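Local coordinates for trimethylamine-N-oxide reductase (Haemophilus influenzae, PDB 7L5I), which probably reduces S- and N-oxide substrates, such as trimethylamine N-oxide, at a molybdenum centre held by two pterin guanine dinucleotide cofactors, at residues Leu276-His288 with Phe303-Thr317. Numbering follows the deposited sequence.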
# COMPACT_ATOMS: atom_id res chain seq x y z
N LEU A 276 -7.16 -24.64 4.50
CA LEU A 276 -8.17 -25.68 4.68
C LEU A 276 -7.52 -27.03 4.95
O LEU A 276 -7.98 -27.79 5.82
CB LEU A 276 -9.07 -25.75 3.44
CG LEU A 276 -10.01 -24.56 3.27
CD1 LEU A 276 -10.65 -24.54 1.91
CD2 LEU A 276 -11.11 -24.51 4.35
N GLY A 277 -6.45 -27.35 4.22
CA GLY A 277 -5.77 -28.62 4.46
C GLY A 277 -5.17 -28.72 5.85
O GLY A 277 -5.19 -29.78 6.48
N ILE A 278 -4.60 -27.61 6.33
CA ILE A 278 -4.09 -27.54 7.69
C ILE A 278 -5.24 -27.73 8.68
O ILE A 278 -5.14 -28.52 9.63
CB ILE A 278 -3.36 -26.20 7.91
CG1 ILE A 278 -2.10 -26.16 7.05
CG2 ILE A 278 -2.96 -26.02 9.36
CD1 ILE A 278 -1.41 -24.80 7.01
N ALA A 279 -6.33 -27.00 8.46
CA ALA A 279 -7.48 -27.08 9.35
C ALA A 279 -8.03 -28.50 9.39
O ALA A 279 -8.35 -29.02 10.46
CB ALA A 279 -8.56 -26.10 8.90
N HIS A 280 -8.14 -29.12 8.22
CA HIS A 280 -8.66 -30.48 8.17
C HIS A 280 -7.77 -31.43 8.95
O HIS A 280 -8.27 -32.31 9.67
CB HIS A 280 -8.81 -30.94 6.72
CG HIS A 280 -9.34 -32.32 6.59
ND1 HIS A 280 -8.55 -33.44 6.77
CD2 HIS A 280 -10.59 -32.77 6.34
CE1 HIS A 280 -9.30 -34.52 6.62
NE2 HIS A 280 -10.54 -34.15 6.36
N THR A 281 -6.46 -31.26 8.83
CA THR A 281 -5.52 -32.07 9.60
C THR A 281 -5.71 -31.84 11.10
O THR A 281 -5.68 -32.80 11.88
CB THR A 281 -4.08 -31.77 9.19
OG1 THR A 281 -3.93 -31.93 7.77
CG2 THR A 281 -3.10 -32.75 9.88
N LEU A 282 -5.92 -30.58 11.52
CA LEU A 282 -6.15 -30.36 12.95
C LEU A 282 -7.32 -31.19 13.45
O LEU A 282 -7.26 -31.78 14.53
CB LEU A 282 -6.43 -28.89 13.23
CG LEU A 282 -5.26 -27.94 12.98
CD1 LEU A 282 -5.77 -26.53 13.20
CD2 LEU A 282 -4.09 -28.26 13.86
N VAL A 283 -8.43 -31.19 12.70
CA VAL A 283 -9.61 -31.93 13.13
C VAL A 283 -9.31 -33.42 13.17
O VAL A 283 -9.61 -34.11 14.15
CB VAL A 283 -10.80 -31.61 12.20
CG1 VAL A 283 -11.99 -32.45 12.55
CG2 VAL A 283 -11.18 -30.15 12.33
N GLU A 284 -8.68 -33.93 12.10
CA GLU A 284 -8.36 -35.36 11.97
C GLU A 284 -7.46 -35.85 13.10
O GLU A 284 -7.57 -37.01 13.50
CB GLU A 284 -7.68 -35.57 10.61
CG GLU A 284 -7.22 -36.96 10.24
CD GLU A 284 -6.61 -36.99 8.84
OE1 GLU A 284 -5.38 -36.79 8.70
OE2 GLU A 284 -7.38 -37.19 7.86
N GLN A 285 -6.59 -34.99 13.62
CA GLN A 285 -5.65 -35.34 14.69
C GLN A 285 -6.06 -34.82 16.06
O GLN A 285 -5.27 -34.93 17.02
CB GLN A 285 -4.25 -34.83 14.35
CG GLN A 285 -3.76 -35.44 13.06
CD GLN A 285 -2.29 -35.21 12.79
OE1 GLN A 285 -1.59 -34.57 13.56
NE2 GLN A 285 -1.80 -35.76 11.68
N GLY A 286 -7.26 -34.27 16.19
CA GLY A 286 -7.72 -33.77 17.47
C GLY A 286 -6.88 -32.64 18.00
O GLY A 286 -6.71 -32.51 19.22
N LYS A 287 -6.33 -31.82 17.12
CA LYS A 287 -5.44 -30.74 17.55
C LYS A 287 -6.12 -29.39 17.55
O LYS A 287 -5.52 -28.41 17.98
CB LYS A 287 -4.20 -30.71 16.65
CG LYS A 287 -3.17 -31.81 16.98
CD LYS A 287 -2.08 -31.88 15.92
CE LYS A 287 -0.90 -32.83 16.33
NZ LYS A 287 -0.10 -32.19 17.43
N HIS A 288 -7.37 -29.31 17.10
CA HIS A 288 -8.11 -28.06 17.21
C HIS A 288 -8.68 -27.92 18.61
O HIS A 288 -8.80 -28.89 19.37
CB HIS A 288 -9.20 -27.98 16.16
CG HIS A 288 -10.27 -29.02 16.27
ND1 HIS A 288 -10.00 -30.34 16.57
CD2 HIS A 288 -11.61 -28.94 16.09
CE1 HIS A 288 -11.14 -31.02 16.58
NE2 HIS A 288 -12.13 -30.19 16.29
N PHE A 303 -19.16 -24.41 9.34
CA PHE A 303 -17.92 -24.44 8.57
C PHE A 303 -17.33 -25.84 8.53
O PHE A 303 -16.79 -26.27 7.50
CB PHE A 303 -16.92 -23.44 9.17
CG PHE A 303 -15.56 -23.53 8.58
CD1 PHE A 303 -15.33 -23.07 7.29
CD2 PHE A 303 -14.51 -24.04 9.29
CE1 PHE A 303 -14.07 -23.15 6.74
CE2 PHE A 303 -13.25 -24.15 8.73
CZ PHE A 303 -13.03 -23.68 7.46
N GLU A 304 -17.37 -26.55 9.66
CA GLU A 304 -16.75 -27.87 9.70
C GLU A 304 -17.41 -28.82 8.72
O GLU A 304 -16.75 -29.71 8.17
CB GLU A 304 -16.80 -28.44 11.12
CG GLU A 304 -15.80 -29.58 11.32
CD GLU A 304 -15.94 -30.27 12.67
OE1 GLU A 304 -16.95 -30.98 12.86
OE2 GLU A 304 -15.03 -30.12 13.54
N GLU A 305 -18.71 -28.66 8.47
CA GLU A 305 -19.38 -29.49 7.47
C GLU A 305 -18.77 -29.28 6.09
O GLU A 305 -18.69 -30.21 5.28
CB GLU A 305 -20.87 -29.17 7.41
CG GLU A 305 -21.66 -29.58 8.62
CD GLU A 305 -23.15 -29.52 8.37
OE1 GLU A 305 -23.63 -28.48 7.86
OE2 GLU A 305 -23.84 -30.52 8.66
N TYR A 306 -18.38 -28.05 5.77
CA TYR A 306 -17.69 -27.78 4.51
C TYR A 306 -16.30 -28.39 4.53
O TYR A 306 -15.86 -29.04 3.57
CB TYR A 306 -17.61 -26.26 4.29
CG TYR A 306 -16.70 -25.82 3.16
CD1 TYR A 306 -17.11 -25.93 1.83
CD2 TYR A 306 -15.47 -25.24 3.42
CE1 TYR A 306 -16.29 -25.51 0.79
CE2 TYR A 306 -14.64 -24.83 2.38
CZ TYR A 306 -15.07 -24.95 1.07
OH TYR A 306 -14.27 -24.53 0.05
N LEU A 307 -15.59 -28.19 5.63
CA LEU A 307 -14.23 -28.70 5.77
C LEU A 307 -14.18 -30.21 5.62
O LEU A 307 -13.21 -30.75 5.06
CB LEU A 307 -13.69 -28.29 7.14
CG LEU A 307 -12.23 -28.52 7.44
CD1 LEU A 307 -11.36 -27.61 6.59
CD2 LEU A 307 -12.00 -28.26 8.92
N LEU A 308 -15.19 -30.90 6.11
CA LEU A 308 -15.21 -32.36 6.07
C LEU A 308 -15.93 -32.93 4.85
O LEU A 308 -16.05 -34.15 4.74
CB LEU A 308 -15.89 -32.92 7.33
CG LEU A 308 -15.22 -32.61 8.65
CD1 LEU A 308 -15.97 -33.32 9.78
CD2 LEU A 308 -13.78 -33.05 8.62
N GLY A 309 -16.39 -32.09 3.94
CA GLY A 309 -16.99 -32.61 2.73
C GLY A 309 -18.42 -33.09 2.88
O GLY A 309 -18.97 -33.65 1.92
N LYS A 310 -19.04 -32.88 4.03
CA LYS A 310 -20.41 -33.34 4.23
C LYS A 310 -21.37 -32.62 3.31
O LYS A 310 -22.39 -33.17 2.91
CB LYS A 310 -20.80 -33.14 5.70
CG LYS A 310 -19.96 -33.99 6.65
CD LYS A 310 -20.09 -33.54 8.10
CE LYS A 310 -19.42 -34.50 9.07
NZ LYS A 310 -18.72 -35.65 8.39
N THR A 311 -21.04 -31.38 2.94
CA THR A 311 -21.90 -30.59 2.07
C THR A 311 -21.71 -30.98 0.61
O THR A 311 -22.68 -31.32 -0.08
CB THR A 311 -21.57 -29.11 2.27
OG1 THR A 311 -20.16 -28.92 2.07
CG2 THR A 311 -21.93 -28.65 3.68
N ASP A 312 -20.46 -30.98 0.14
CA ASP A 312 -20.16 -31.03 -1.28
C ASP A 312 -19.49 -32.32 -1.73
O ASP A 312 -19.07 -32.41 -2.88
CB ASP A 312 -19.27 -29.83 -1.65
CG ASP A 312 -17.97 -29.79 -0.85
OD1 ASP A 312 -17.61 -30.81 -0.20
OD2 ASP A 312 -17.29 -28.74 -0.86
N GLY A 313 -19.37 -33.31 -0.85
CA GLY A 313 -18.74 -34.56 -1.22
C GLY A 313 -17.22 -34.56 -1.20
O GLY A 313 -16.62 -35.62 -1.41
N GLN A 314 -16.57 -33.43 -0.93
CA GLN A 314 -15.12 -33.33 -1.03
C GLN A 314 -14.48 -32.90 0.28
O GLN A 314 -14.40 -31.69 0.56
CB GLN A 314 -14.74 -32.35 -2.15
CG GLN A 314 -13.24 -32.15 -2.30
CD GLN A 314 -12.51 -33.42 -2.66
OE1 GLN A 314 -12.55 -33.86 -3.81
NE2 GLN A 314 -11.83 -34.04 -1.68
N PRO A 315 -13.98 -33.82 1.09
CA PRO A 315 -13.19 -33.43 2.27
C PRO A 315 -11.98 -32.60 1.87
O PRO A 315 -11.28 -32.93 0.91
CB PRO A 315 -12.76 -34.77 2.88
CG PRO A 315 -13.73 -35.77 2.34
CD PRO A 315 -14.14 -35.29 0.98
N LYS A 316 -11.72 -31.53 2.62
CA LYS A 316 -10.63 -30.61 2.29
C LYS A 316 -9.32 -31.08 2.93
O LYS A 316 -8.69 -30.39 3.74
CB LYS A 316 -10.98 -29.19 2.72
CG LYS A 316 -12.33 -28.68 2.22
CD LYS A 316 -12.49 -28.85 0.70
CE LYS A 316 -13.84 -28.31 0.22
NZ LYS A 316 -15.02 -29.01 0.83
N THR A 317 -8.89 -32.28 2.53
CA THR A 317 -7.75 -32.94 3.13
C THR A 317 -6.45 -32.27 2.72
O THR A 317 -6.38 -31.51 1.75
CB THR A 317 -7.70 -34.40 2.69
OG1 THR A 317 -7.53 -34.42 1.26
CG2 THR A 317 -9.00 -35.10 3.04
O HOH W 1 -14.94 -30.87 15.96
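Chi1 of His280 (-180°) sets CG opposite the backbone N and carries the imidazole out to the loop of 315-317, while Leu307, with chi1 near -171°, sets its isobutyl group against helix 276-284. There Leu307 acts as a knob in the hole formed by Leu276, Ala279, His280 and Val283; its CD1 lies 3.9 Å from Ala279 CB, and its CD2 meets Val283 CG2 tip to tip. Leu276 slides past it the opposite way, and its CD2 comes within 3.7 Å of Phe303 CZ. Across the His280 ring, Thr317 lays CG2 over one face, a CH-pi contact 3.9 Å from the centroid, while the carbonyl O of Leu307 sits at the edge, 3.5 Å from His280 CD2. The hydroxyl of Thr317 caps Trp320 N, starting the next helix.

Backbone meets backbone where Gly277 CA points a C-H at Lys316 O (3.5 Å). The Lys316 chain then bends away: Lys316 NZ forms a salt bridge with Asp312 OD2 (2.8 Å) and also binds the carbonyls of Tyr306 and Gln314. A water links His288 NE2 and Glu304 OE2, which Tyr300 also binds. Helix 271-284 thus meets helix 300-307 and its following loop, about 14 Å from a bound MGD at the Leu276 side chain, through fitted apolar and C-H surfaces rather than direct hydrogen bonds, while the Lys316 ammonium ties loop 312-316 to the helix end.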